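Ornithine aminotransferase (Plasmodium falciparum, PDB 3LG0) catalyses, with pyridoxal 5'-phosphate as cofactor, the transamination of ornithine with 2-oxoglutarate to give glutamate semialdehyde and glutamate. Local coordinates at residues 9-12 against 13-16; 123-126 against 127-131; 220-223 against 224-228; 324-327 against 328-332; 389-392 against 393-397. All blocks are in the same frame, centred on the assembly; numbering follows the deposited sequence.

In the fold
All five contacts are local, within or at the end of a helix. Contact 1 lies at the surface, at the start of helix 10-20 and against the second subunit; its chemistry is mostly polar. The other four are partly buried. Contacts 2 and 3 are C-terminal helix ends in the large domain, and they touch: K131 NZ of contact 2 lies 2.6 Å from N227 O of contact 3. Contacts 4 and 5, their centres about 13 Å apart, bring together helices 315-333 and 393-412, with F326 CD1 3.9 Å from L396 CD2. Contacts 1 and 5 are capping boxes, whereas contact 4 is an apolar pair within the later turns of its helix.

Contact 1 of 5, residues 9-12 against 13-16; sequences SSQD and YMNN
Y13 N donates to S9 O at 3.1 Å, and M14, N15 and N16 bond in the same way to S10, Q11 and D12, which makes residues 9-16 the opening of helix 10-20. S9 is the N-cap. Its OG accepts from D12 N at 3.1 Å and, weakly, from Q11 N, so two amides of the first turn share one hydroxyl. S9 N in return reaches the carboxylate of D12, which completes a capping box; the place of D12 OD2 is less sure.

On another side of the turn, Q11 runs over M14 and N15. Its CG stands anti to the backbone N (chi1 -173°), and a bend at chi2 brings the amide round to N15. NE2 gives a weak bond to N15 OD1 at 3.4 Å, with the two amide planes 68° apart. Q11 and M14 cross at about a right angle. M14 bends at its last torsion, and CE ends 3.6 Å from S10 O and 3.7 Å from Q11 OE1. Y13 brings CD2 to 3.5 Å from S9 O, and its ring also makes a cation-pi contact with K8.

The S10 hydroxyl bonds E44. S10, Y13 and M14 rest on V31 of strand 31-36, while Y13, M14 and N16 pack on D88, F86 and R95 of the second subunit.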
loop_
_atom_site.group_PDB
_atom_site.type_symbol
_atom_site.label_atom_id
_atom_site.label_comp_id
_atom_site.label_asym_id
_atom_site.label_seq_id
_atom_site.Cartn_x
_atom_site.Cartn_y
_atom_site.Cartn_z
ATOM N N SER A 9 -13.333 28.401 -1.211
ATOM C CA SER A 9 -12.533 28.603 -0.026
ATOM C C SER A 9 -12.115 27.278 0.647
ATOM O O SER A 9 -12.719 26.218 0.403
ATOM C CB SER A 9 -13.363 29.388 0.970
ATOM O OG SER A 9 -14.500 28.634 1.344
ATOM N N SER A 10 -11.101 27.357 1.515
ATOM C CA SER A 10 -10.728 26.233 2.387
ATOM C C SER A 10 -11.966 25.589 3.010
ATOM O O SER A 10 -12.024 24.372 3.225
ATOM C CB SER A 10 -9.787 26.695 3.513
ATOM O OG SER A 10 -8.492 26.990 3.032
ATOM N N GLN A 11 -12.955 26.416 3.318
ATOM C CA GLN A 11 -14.152 25.904 3.957
ATOM C C GLN A 11 -15.023 25.146 2.953
ATOM O O GLN A 11 -15.680 24.179 3.319
ATOM C CB GLN A 11 -14.937 27.030 4.656
ATOM C CG GLN A 11 -16.114 26.519 5.496
ATOM C CD GLN A 11 -15.676 25.933 6.844
ATOM O OE1 GLN A 11 -14.649 26.326 7.404
ATOM N NE2 GLN A 11 -16.461 24.995 7.367
ATOM N N ASP A 12 -15.039 25.567 1.690
ATOM C CA ASP A 12 -15.749 24.760 0.683
ATOM C C ASP A 12 -15.129 23.367 0.553
ATOM O O ASP A 12 -15.835 22.361 0.490
ATOM C CB ASP A 12 -15.751 25.414 -0.688
ATOM C CG ASP A 12 -16.556 26.693 -0.727
ATOM O OD1 ASP A 12 -17.426 26.871 0.154
ATOM O OD2 ASP A 12 -16.310 27.508 -1.649
ATOM N N TYR A 13 -13.803 23.307 0.512
ATOM C CA TYR A 13 -13.150 22.018 0.471
ATOM C C TYR A 13 -13.486 21.160 1.678
ATOM O O TYR A 13 -13.799 19.983 1.521
ATOM C CB TYR A 13 -11.652 22.160 0.309
ATOM C CG TYR A 13 -11.269 22.517 -1.094
ATOM C CD1 TYR A 13 -11.169 21.542 -2.091
ATOM C CD2 TYR A 13 -11.015 23.832 -1.431
ATOM C CE1 TYR A 13 -10.796 21.900 -3.390
ATOM C CE2 TYR A 13 -10.664 24.195 -2.700
ATOM C CZ TYR A 13 -10.551 23.244 -3.679
ATOM O OH TYR A 13 -10.185 23.673 -4.945
ATOM N N MET A 14 -13.464 21.726 2.879
ATOM C CA MET A 14 -13.687 20.864 4.045
ATOM C C MET A 14 -15.101 20.315 4.143
ATOM O O MET A 14 -15.312 19.160 4.522
ATOM C CB MET A 14 -13.253 21.536 5.335
ATOM C CG MET A 14 -11.751 21.565 5.450
ATOM S SD MET A 14 -11.172 22.339 6.950
ATOM C CE MET A 14 -11.786 24.045 6.791
ATOM N N ASN A 15 -16.073 21.139 3.785
ATOM C CA ASN A 15 -17.456 20.688 3.786
ATOM C C ASN A 15 -17.653 19.639 2.714
ATOM O O ASN A 15 -18.374 18.664 2.897
ATOM C CB ASN A 15 -18.400 21.861 3.557
ATOM C CG ASN A 15 -18.445 22.797 4.745
ATOM O OD1 ASN A 15 -18.087 22.412 5.862
ATOM N ND2 ASN A 15 -18.883 24.036 4.514
ATOM N N ASN A 16 -16.978 19.833 1.593
ATOM C CA ASN A 16 -17.067 18.881 0.512
ATOM C C ASN A 16 -16.551 17.485 0.952
ATOM O O ASN A 16 -17.216 16.460 0.719
ATOM C CB ASN A 16 -16.351 19.422 -0.733
ATOM C CG ASN A 16 -16.441 18.464 -1.910
ATOM O OD1 ASN A 16 -17.523 18.165 -2.388
ATOM N ND2 ASN A 16 -15.302 17.962 -2.362
#

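Contact 2 of 5, residues 123-126 against 127-131; sequences CRKW and GYEVK
W126 spreads its indole across V130, one turn further on. V130 CB sits over one face of the five-membered ring, 3.7 Å from its centroid and 21° off the ring normal, a CH-pi contact. The two methyls continue it: CG2 lies 3.6 Å from W126 CD1, and CG1 lies 3.5 Å from W126 NE1. W126 CG is anti to the backbone N (chi1 171°), on the side of the carbonyl carbon, and the ring runs on toward the later turn. The six-membered ring meets K131, whose CD comes within 3.9 Å of W126 CZ3.

The W126 carbonyl is doubly used. W126 O accepts from V130 N at 2.9 Å and from K131 N at 3.3 Å. K131 N lies in the carbonyl plane, while V130 N is tilted 31° from it.

Y128 lays its ring over R124 O, with CD2 3.0 Å from that oxygen, which also takes the Y128 backbone N-H. The Y128 hydroxyl and R124 NE bond the backbone of A138, and R124 NH2 bonds N173 O. K125 and E129 run side by side in the same direction. Their opposite charges do not meet, K125 NZ and E129 OE2 being 4.8 Å apart, though they may still attract weakly.

C123 touches V231 and W126 touches L229, both of strand 229-233. This is the end of a helix packed on the central seven-stranded mixed sheet of the large domain, as in fold-type I pyridoxal-phosphate enzymes.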
loop_
_atom_site.group_PDB
_atom_site.type_symbol
_atom_site.label_atom_id
_atom_site.label_comp_id
_atom_site.label_asym_id
_atom_site.label_seq_id
_atom_site.Cartn_x
_atom_site.Cartn_y
_atom_site.Cartn_z
ATOM N N CYS A 123 10.723 -13.149 10.284
ATOM C CA CYS A 123 11.320 -13.482 11.568
ATOM C C CYS A 123 10.907 -14.861 12.056
ATOM O O CYS A 123 11.742 -15.637 12.497
ATOM C CB CYS A 123 10.938 -12.437 12.617
ATOM S SG CYS A 123 11.785 -10.873 12.394
ATOM N N ARG A 124 9.615 -15.154 11.988
ATOM C CA ARG A 124 9.113 -16.430 12.477
ATOM C C ARG A 124 9.577 -17.588 11.611
ATOM O O ARG A 124 9.896 -18.655 12.122
ATOM C CB ARG A 124 7.590 -16.422 12.574
ATOM C CG ARG A 124 7.077 -15.444 13.619
ATOM C CD ARG A 124 5.642 -15.748 14.041
ATOM N NE ARG A 124 5.302 -14.954 15.218
ATOM C CZ ARG A 124 4.517 -13.885 15.193
ATOM N NH1 ARG A 124 3.966 -13.498 14.046
ATOM N NH2 ARG A 124 4.274 -13.214 16.314
ATOM N N LYS A 125 9.628 -17.368 10.307
ATOM C CA LYS A 125 10.073 -18.399 9.380
ATOM C C LYS A 125 11.568 -18.678 9.528
ATOM O O LYS A 125 12.002 -19.801 9.350
ATOM C CB LYS A 125 9.722 -18.027 7.929
ATOM C CG LYS A 125 9.702 -19.223 6.977
ATOM C CD LYS A 125 8.975 -18.895 5.681
ATOM C CE LYS A 125 9.003 -20.063 4.690
ATOM N NZ LYS A 125 8.346 -19.709 3.387
ATOM N N TRP A 126 12.355 -17.656 9.842
ATOM C CA TRP A 126 13.744 -17.894 10.185
ATOM C C TRP A 126 13.811 -18.628 11.534
ATOM O O TRP A 126 14.691 -19.454 11.758
ATOM C CB TRP A 126 14.510 -16.582 10.277
ATOM C CG TRP A 126 15.891 -16.733 10.841
ATOM C CD1 TRP A 126 17.039 -16.903 10.136
ATOM C CD2 TRP A 126 16.269 -16.715 12.230
ATOM N NE1 TRP A 126 18.113 -16.983 10.991
ATOM C CE2 TRP A 126 17.664 -16.875 12.281
ATOM C CE3 TRP A 126 15.564 -16.562 13.428
ATOM C CZ2 TRP A 126 18.371 -16.900 13.483
ATOM C CZ3 TRP A 126 16.262 -16.596 14.621
ATOM C CH2 TRP A 126 17.654 -16.768 14.639
ATOM N N GLY A 127 12.877 -18.311 12.428
ATOM C CA GLY A 127 12.788 -18.978 13.708
ATOM C C GLY A 127 12.648 -20.479 13.549
ATOM O O GLY A 127 13.356 -21.255 14.196
ATOM N N TYR A 128 11.739 -20.893 12.672
ATOM C CA TYR A 128 11.452 -22.308 12.469
ATOM C C TYR A 128 12.533 -23.008 11.658
ATOM O O TYR A 128 12.965 -24.104 12.014
ATOM C CB TYR A 128 10.101 -22.497 11.783
ATOM C CG TYR A 128 8.943 -21.902 12.545
ATOM C CD1 TYR A 128 8.735 -22.209 13.889
ATOM C CD2 TYR A 128 8.044 -21.043 11.920
ATOM C CE1 TYR A 128 7.669 -21.665 14.591
ATOM C CE2 TYR A 128 6.980 -20.499 12.609
ATOM C CZ TYR A 128 6.795 -20.811 13.944
ATOM O OH TYR A 128 5.730 -20.258 14.621
ATOM N N GLU A 129 12.966 -22.373 10.571
ATOM C CA GLU A 129 13.920 -22.992 9.661
ATOM C C GLU A 129 15.339 -23.043 10.214
ATOM O O GLU A 129 16.023 -24.054 10.096
ATOM C CB GLU A 129 13.941 -22.259 8.317
ATOM C CG GLU A 129 12.834 -22.649 7.355
ATOM C CD GLU A 129 13.170 -22.254 5.925
ATOM O OE1 GLU A 129 14.381 -22.253 5.582
ATOM O OE2 GLU A 129 12.231 -21.942 5.150
ATOM N N VAL A 130 15.792 -21.940 10.793
ATOM C CA VAL A 130 17.188 -21.843 11.206
ATOM C C VAL A 130 17.371 -22.148 12.678
ATOM O O VAL A 130 18.195 -22.975 13.040
ATOM C CB VAL A 130 17.778 -20.466 10.874
ATOM C CG1 VAL A 130 19.134 -20.274 11.551
ATOM C CG2 VAL A 130 17.882 -20.296 9.359
ATOM N N LYS A 131 16.585 -21.491 13.524
ATOM C CA LYS A 131 16.691 -21.671 14.967
ATOM C C LYS A 131 15.916 -22.902 15.446
ATOM O O LYS A 131 15.956 -23.263 16.620
ATOM C CB LYS A 131 16.214 -20.406 15.687
ATOM C CG LYS A 131 16.461 -20.412 17.174
ATOM C CD LYS A 131 16.571 -19.005 17.714
ATOM C CE LYS A 131 16.892 -19.021 19.200
ATOM N NZ LYS A 131 16.832 -17.668 19.810
#

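Contact 3 of 5, residues 220-223 against 224-228; sequences ASLC and KKYNV
C223 O receives V228 N at 2.9 Å, a bond that spans five residues and closes the end of helix 215-226. N227 lies between them with a positive phi of 55°, the turn that lets the chain fold back to make this bond. The preceding turn is regular. A220 O is satisfied by K224 N, S221 O by K225 N at 2.7 Å, and L222 O by Y226 N at 3.0 Å. The last donor stands above the carbonyl plane of L222, not on a lone pair.

L222 O also faces the Y226 ring at its edge, in the ring plane, with CD2 at 3.1 Å. Y226 CG is anti to the carbonyl carbon (chi1 -72°), which swings the ring back along the helix to this oxygen. Farther out, L222 CD2 makes a loose apolar contact with Y226 CE2 at 4.4 Å. The Y226 hydroxyl bonds both Q190 and E186.

Two carbonyls at the helix end have a partner from another helix end. Y226 O and N227 O both accept from K131 NZ, so one ammonium group serves two carbonyls. On the inner side, C223 SG lies 4.1 Å from V228 CG1; C223 packs on F197 and V228 on V194.

The ending is a Schellman motif. It turns the chain from helix 215-226 into strand 229-233, which closes the beta-alpha-beta unit begun by strand 194-199.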
loop_
_atom_site.group_PDB
_atom_site.type_symbol
_atom_site.label_atom_id
_atom_site.label_comp_id
_atom_site.label_asym_id
_atom_site.label_seq_id
_atom_site.Cartn_x
_atom_site.Cartn_y
_atom_site.Cartn_z
ATOM N N ALA A 220 22.194 -5.147 20.755
ATOM C CA ALA A 220 22.978 -5.919 19.814
ATOM C C ALA A 220 23.628 -7.121 20.504
ATOM O O ALA A 220 23.720 -8.196 19.922
ATOM C CB ALA A 220 24.015 -5.043 19.160
ATOM N N SER A 221 24.049 -6.942 21.756
ATOM C CA SER A 221 24.716 -8.006 22.504
ATOM C C SER A 221 23.750 -9.070 22.988
ATOM O O SER A 221 23.924 -10.249 22.686
ATOM C CB SER A 221 25.494 -7.449 23.690
ATOM O OG SER A 221 26.792 -7.066 23.285
ATOM N N LEU A 222 22.744 -8.666 23.753
ATOM C CA LEU A 222 21.732 -9.620 24.181
ATOM C C LEU A 222 21.189 -10.436 23.004
ATOM O O LEU A 222 20.876 -11.623 23.150
ATOM C CB LEU A 222 20.594 -8.912 24.902
ATOM C CG LEU A 222 21.063 -8.250 26.192
ATOM C CD1 LEU A 222 19.888 -7.617 26.935
ATOM C CD2 LEU A 222 21.779 -9.285 27.055
ATOM N N CYS A 223 21.086 -9.802 21.839
ATOM C CA CYS A 223 20.528 -10.471 20.671
ATOM C C CYS A 223 21.538 -11.445 20.083
ATOM O O CYS A 223 21.218 -12.600 19.844
ATOM C CB CYS A 223 20.040 -9.460 19.621
ATOM S SG CYS A 223 18.411 -8.758 20.042
ATOM N N LYS A 224 22.754 -10.974 19.850
ATOM C CA LYS A 224 23.794 -11.846 19.326
ATOM C C LYS A 224 24.021 -13.002 20.297
ATOM O O LYS A 224 24.272 -14.129 19.885
ATOM C CB LYS A 224 25.088 -11.075 19.093
ATOM C CG LYS A 224 26.309 -11.970 18.908
ATOM C CD LYS A 224 27.572 -11.155 18.655
ATOM C CE LYS A 224 27.732 -10.810 17.187
ATOM N NZ LYS A 224 28.076 -12.022 16.404
ATOM N N LYS A 225 23.893 -12.716 21.588
ATOM C CA LYS A 225 24.123 -13.715 22.619
ATOM C C LYS A 225 23.055 -14.798 22.625
ATOM O O LYS A 225 23.378 -15.982 22.629
ATOM C CB LYS A 225 24.216 -13.067 24.006
ATOM C CG LYS A 225 24.200 -14.077 25.150
ATOM C CD LYS A 225 24.175 -13.398 26.508
ATOM C CE LYS A 225 24.031 -14.414 27.630
ATOM N NZ LYS A 225 23.873 -13.751 28.957
ATOM N N TYR A 226 21.787 -14.401 22.637
ATOM C CA TYR A 226 20.709 -15.383 22.698
ATOM C C TYR A 226 20.283 -15.909 21.325
ATOM O O TYR A 226 19.268 -16.601 21.206
ATOM C CB TYR A 226 19.510 -14.829 23.461
ATOM C CG TYR A 226 19.749 -14.709 24.949
ATOM C CD1 TYR A 226 19.304 -15.696 25.820
ATOM C CD2 TYR A 226 20.431 -13.616 25.484
ATOM C CE1 TYR A 226 19.522 -15.601 27.187
ATOM C CE2 TYR A 226 20.653 -13.511 26.855
ATOM C CZ TYR A 226 20.195 -14.509 27.700
ATOM O OH TYR A 226 20.403 -14.422 29.057
ATOM N N ASN A 227 21.076 -15.608 20.302
ATOM C CA ASN A 227 20.749 -16.017 18.938
ATOM C C ASN A 227 19.354 -15.550 18.511
ATOM O O ASN A 227 18.456 -16.361 18.233
ATOM C CB ASN A 227 20.849 -17.533 18.781
ATOM C CG ASN A 227 20.687 -17.968 17.349
ATOM O OD1 ASN A 227 21.165 -17.299 16.430
ATOM N ND2 ASN A 227 19.999 -19.086 17.143
ATOM N N VAL A 228 19.181 -14.235 18.473
ATOM C CA VAL A 228 17.884 -13.642 18.178
ATOM C C VAL A 228 18.058 -12.561 17.124
ATOM O O VAL A 228 19.018 -11.788 17.180
ATOM C CB VAL A 228 17.223 -13.059 19.453
ATOM C CG1 VAL A 228 16.176 -12.012 19.094
ATOM C CG2 VAL A 228 16.605 -14.170 20.285
#

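Contact 4 of 5, residues 324-327 against 328-332; sequences APFL and QNLKE
F326 and L330 project from helix 315-333 one turn apart, lie side by side and point the same way. Both have CG anti to the backbone N (chi1 165° for F326, -159° for L330), so the two side chains leave the helix in matching fashion. A single methyl does the touching: L330 CD2 lies 3.9 Å from F326 CZ and 4.1 Å from F326 CE2. The methyl meets the far end of the ring obliquely. Nearer the backbone, L330 CB is 3.2 Å from F326 O, the oxygen that takes the L330 N-H.

Both residues are buried. F326 packs on L396, T400 and I403 of helix 393-412, and L330 shares I403. F326 also reaches C350 of strand 349-354. The pair thus forms part of the interface between the two helices, in the C-terminal part of this class-III aminotransferase, where the two helices lie with the seven-stranded sheet that holds strand 349-354.

L327 leaves the helix on a different line and is partly exposed. It too touches C350, while its carbonyl accepts from K331 N at 2.9 Å, with K331 CB 3.5 Å from the same oxygen.

The exposed side carries A324, P325, Q328 and K331. P325 has no N-H to give to the turn before, and the helix is kinked there. Its carbonyl still works normally: N329 N bonds P325 O at 2.8 Å in a nearly straight line (169°). Q328 N bonds A324 O equally closely, with Q328 CB beside the same oxygen.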
loop_
_atom_site.group_PDB
_atom_site.type_symbol
_atom_site.label_atom_id
_atom_site.label_comp_id
_atom_site.label_asym_id
_atom_site.label_seq_id
_atom_site.Cartn_x
_atom_site.Cartn_y
_atom_site.Cartn_z
ATOM N N ALA A 324 20.857 19.267 16.829
ATOM C CA ALA A 324 21.146 19.433 18.252
ATOM C C ALA A 324 21.117 20.900 18.707
ATOM O O ALA A 324 20.533 21.222 19.743
ATOM C CB ALA A 324 22.485 18.791 18.588
ATOM N N PRO A 325 21.758 21.791 17.940
ATOM C CA PRO A 325 21.649 23.228 18.245
ATOM C C PRO A 325 20.193 23.670 18.406
ATOM O O PRO A 325 19.833 24.311 19.401
ATOM C CB PRO A 325 22.250 23.894 16.998
ATOM C CG PRO A 325 23.195 22.877 16.437
ATOM C CD PRO A 325 22.653 21.520 16.795
ATOM N N PHE A 326 19.370 23.339 17.412
ATOM C CA PHE A 326 17.968 23.735 17.401
ATOM C C PHE A 326 17.291 23.220 18.653
ATOM O O PHE A 326 16.566 23.949 19.331
ATOM C CB PHE A 326 17.276 23.193 16.142
ATOM C CG PHE A 326 15.771 23.227 16.200
ATOM C CD1 PHE A 326 15.085 24.419 16.058
ATOM C CD2 PHE A 326 15.042 22.059 16.373
ATOM C CE1 PHE A 326 13.696 24.453 16.100
ATOM C CE2 PHE A 326 13.652 22.086 16.421
ATOM C CZ PHE A 326 12.980 23.283 16.286
ATOM N N LEU A 327 17.559 21.962 18.974
ATOM C CA LEU A 327 16.915 21.336 20.106
ATOM C C LEU A 327 17.354 21.999 21.407
ATOM O O LEU A 327 16.530 22.245 22.288
ATOM C CB LEU A 327 17.227 19.839 20.137
ATOM C CG LEU A 327 16.283 18.989 20.969
ATOM C CD1 LEU A 327 15.143 18.498 20.069
ATOM C CD2 LEU A 327 17.032 17.817 21.631
ATOM N N GLN A 328 18.649 22.286 21.527
ATOM C CA GLN A 328 19.178 22.855 22.766
ATOM C C GLN A 328 18.673 24.280 22.939
ATOM O O GLN A 328 18.213 24.653 24.015
ATOM C CB GLN A 328 20.714 22.817 22.799
ATOM C CG GLN A 328 21.321 23.275 24.132
ATOM C CD GLN A 328 20.882 22.414 25.326
ATOM O OE1 GLN A 328 20.942 21.177 25.284
ATOM N NE2 GLN A 328 20.456 23.072 26.405
ATOM N N ASN A 329 18.768 25.062 21.867
ATOM C CA ASN A 329 18.271 26.428 21.842
ATOM C C ASN A 329 16.772 26.489 22.192
ATOM O O ASN A 329 16.302 27.417 22.855
ATOM C CB ASN A 329 18.556 27.041 20.465
ATOM C CG ASN A 329 18.063 28.471 20.342
ATOM O OD1 ASN A 329 17.758 29.132 21.342
ATOM N ND2 ASN A 329 17.983 28.960 19.106
ATOM N N LEU A 330 16.026 25.480 21.756
ATOM C CA LEU A 330 14.610 25.388 22.074
ATOM C C LEU A 330 14.417 25.041 23.546
ATOM O O LEU A 330 13.577 25.629 24.227
ATOM C CB LEU A 330 13.951 24.337 21.189
ATOM C CG LEU A 330 12.444 24.358 20.956
ATOM C CD1 LEU A 330 12.020 25.667 20.341
ATOM C CD2 LEU A 330 12.046 23.208 20.049
ATOM N N LYS A 331 15.202 24.087 24.037
ATOM C CA LYS A 331 15.147 23.691 25.443
ATOM C C LYS A 331 15.433 24.882 26.363
ATOM O O LYS A 331 14.839 25.020 27.442
ATOM C CB LYS A 331 16.167 22.594 25.707
ATOM C CG LYS A 331 16.209 22.097 27.139
ATOM C CD LYS A 331 17.010 20.807 27.209
ATOM C CE LYS A 331 16.980 20.182 28.590
ATOM N NZ LYS A 331 17.869 20.899 29.527
ATOM N N GLU A 332 16.356 25.730 25.922
ATOM C CA GLU A 332 16.726 26.929 26.649
ATOM C C GLU A 332 15.602 27.963 26.689
ATOM O O GLU A 332 15.239 28.447 27.766
ATOM C CB GLU A 332 18.001 27.545 26.057
ATOM C CG GLU A 332 19.232 27.375 26.932
ATOM C CD GLU A 332 19.164 28.232 28.197
ATOM O OE1 GLU A 332 19.350 27.691 29.313
ATOM O OE2 GLU A 332 18.911 29.451 28.076
#

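Contact 5 of 5, residues 389-392 against 393-397; sequences LCIT and KEQLD
T392 turns OG1 in between its backbone N and carbonyl carbon (chi1 68°), and Q395 sets CG beside its own N (chi1 -78°), so each side chain reaches the other's amide. Q395 N donates to T392 OG1 at 3.2 Å. T392 N donates to Q395 OE1 at 3.0 Å and nearly straight, 173° at the hydrogen. The extended chain of Q395 carries its carbonyl out to that N-H, which lies tilted from the plane of the Q395 side-chain carbonyl. This is a capping box at the start of helix 393-412, with T392 as N-cap. The first full helical bond runs from L396 N to T392 O at 2.9 Å.

I391, just before the cap, crosses L396 at about a right angle, with CD1 3.8 Å from L396 CD2. That pairing fits a hydrophobic staple. I391 CG1 also lies 3.5 Å from Q395 OE1, so the Q395 amide rests against the isoleucine. L396 is buried against L322 of helix 315-333, and I391 O accepts from N318 on the same helix.

On the outer side, E394 bends at chi2 back towards T392. A water donates to E394 OE2 at 2.7 Å and sits 2.5 Å from T392 OG1.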
loop_
_atom_site.group_PDB
_atom_site.type_symbol
_atom_site.label_atom_id
_atom_site.label_comp_id
_atom_site.label_asym_id
_atom_site.label_seq_id
_atom_site.Cartn_x
_atom_site.Cartn_y
_atom_site.Cartn_z
ATOM N N LEU A 389 14.339 18.024 5.650
ATOM C CA LEU A 389 15.737 18.149 6.028
ATOM C C LEU A 389 16.517 19.181 5.206
ATOM O O LEU A 389 17.667 19.475 5.508
ATOM C CB LEU A 389 16.431 16.781 5.995
ATOM C CG LEU A 389 15.682 15.608 6.655
ATOM C CD1 LEU A 389 16.477 14.322 6.541
ATOM C CD2 LEU A 389 15.375 15.905 8.102
ATOM N N CYS A 390 15.904 19.742 4.173
ATOM C CA CYS A 390 16.563 20.800 3.418
ATOM C C CYS A 390 16.380 22.190 4.058
ATOM O O CYS A 390 16.699 23.218 3.444
ATOM C CB CYS A 390 16.057 20.806 1.983
ATOM S SG CYS A 390 14.266 20.937 1.889
ATOM N N ILE A 391 15.882 22.220 5.292
ATOM C CA ILE A 391 15.648 23.473 6.002
ATOM C C ILE A 391 16.964 24.162 6.372
ATOM O O ILE A 391 17.938 23.499 6.731
ATOM C CB ILE A 391 14.802 23.236 7.270
ATOM C CG1 ILE A 391 14.239 24.555 7.808
ATOM C CG2 ILE A 391 15.594 22.459 8.332
ATOM C CD1 ILE A 391 13.069 24.378 8.780
ATOM N N THR A 392 17.003 25.488 6.269
ATOM C CA THR A 392 18.212 26.248 6.609
ATOM C C THR A 392 18.195 26.728 8.056
ATOM O O THR A 392 17.129 26.833 8.674
ATOM C CB THR A 392 18.378 27.483 5.723
ATOM O OG1 THR A 392 17.345 28.429 6.025
ATOM C CG2 THR A 392 18.325 27.107 4.236
ATOM N N LYS A 393 19.373 27.032 8.596
ATOM C CA LYS A 393 19.451 27.548 9.961
ATOM C C LYS A 393 18.598 28.806 10.163
ATOM O O LYS A 393 17.986 28.983 11.213
ATOM C CB LYS A 393 20.900 27.804 10.397
ATOM C CG LYS A 393 21.008 28.206 11.865
ATOM C CD LYS A 393 22.387 27.936 12.442
ATOM C CE LYS A 393 22.493 28.464 13.874
ATOM N NZ LYS A 393 21.506 27.836 14.814
ATOM N N GLU A 394 18.547 29.665 9.154
ATOM C CA GLU A 394 17.767 30.899 9.258
ATOM C C GLU A 394 16.287 30.545 9.384
ATOM O O GLU A 394 15.541 31.136 10.172
ATOM C CB GLU A 394 18.002 31.801 8.039
ATOM C CG GLU A 394 19.475 31.984 7.651
ATOM C CD GLU A 394 20.015 30.835 6.793
ATOM O OE1 GLU A 394 20.829 30.030 7.310
ATOM O OE2 GLU A 394 19.625 30.729 5.604
ATOM N N GLN A 395 15.869 29.561 8.603
ATOM C CA GLN A 395 14.498 29.092 8.687
ATOM C C GLN A 395 14.189 28.489 10.066
ATOM O O GLN A 395 13.125 28.740 10.636
ATOM C CB GLN A 395 14.212 28.117 7.553
ATOM C CG GLN A 395 13.968 28.821 6.240
ATOM C CD GLN A 395 14.025 27.901 5.054
ATOM O OE1 GLN A 395 14.552 26.793 5.131
ATOM N NE2 GLN A 395 13.499 28.365 3.933
ATOM N N LEU A 396 15.126 27.719 10.615
ATOM C CA LEU A 396 14.915 27.089 11.925
ATOM C C LEU A 396 14.866 28.126 13.030
ATOM O O LEU A 396 14.232 27.919 14.070
ATOM C CB LEU A 396 15.999 26.058 12.227
ATOM C CG LEU A 396 15.810 24.633 11.717
ATOM C CD1 LEU A 396 17.000 23.790 12.115
ATOM C CD2 LEU A 396 14.526 24.036 12.267
ATOM N N ASP A 397 15.553 29.242 12.806
ATOM C CA ASP A 397 15.520 30.338 13.752
ATOM C C ASP A 397 14.121 30.956 13.740
ATOM O O ASP A 397 13.522 31.217 14.790
ATOM C CB ASP A 397 16.599 31.384 13.416
ATOM C CG ASP A 397 18.017 30.903 13.751
ATOM O OD1 ASP A 397 18.171 30.001 14.609
ATOM O OD2 ASP A 397 18.978 31.436 13.153
HETATM O O HOH W 1 17.080 30.512 4.684
#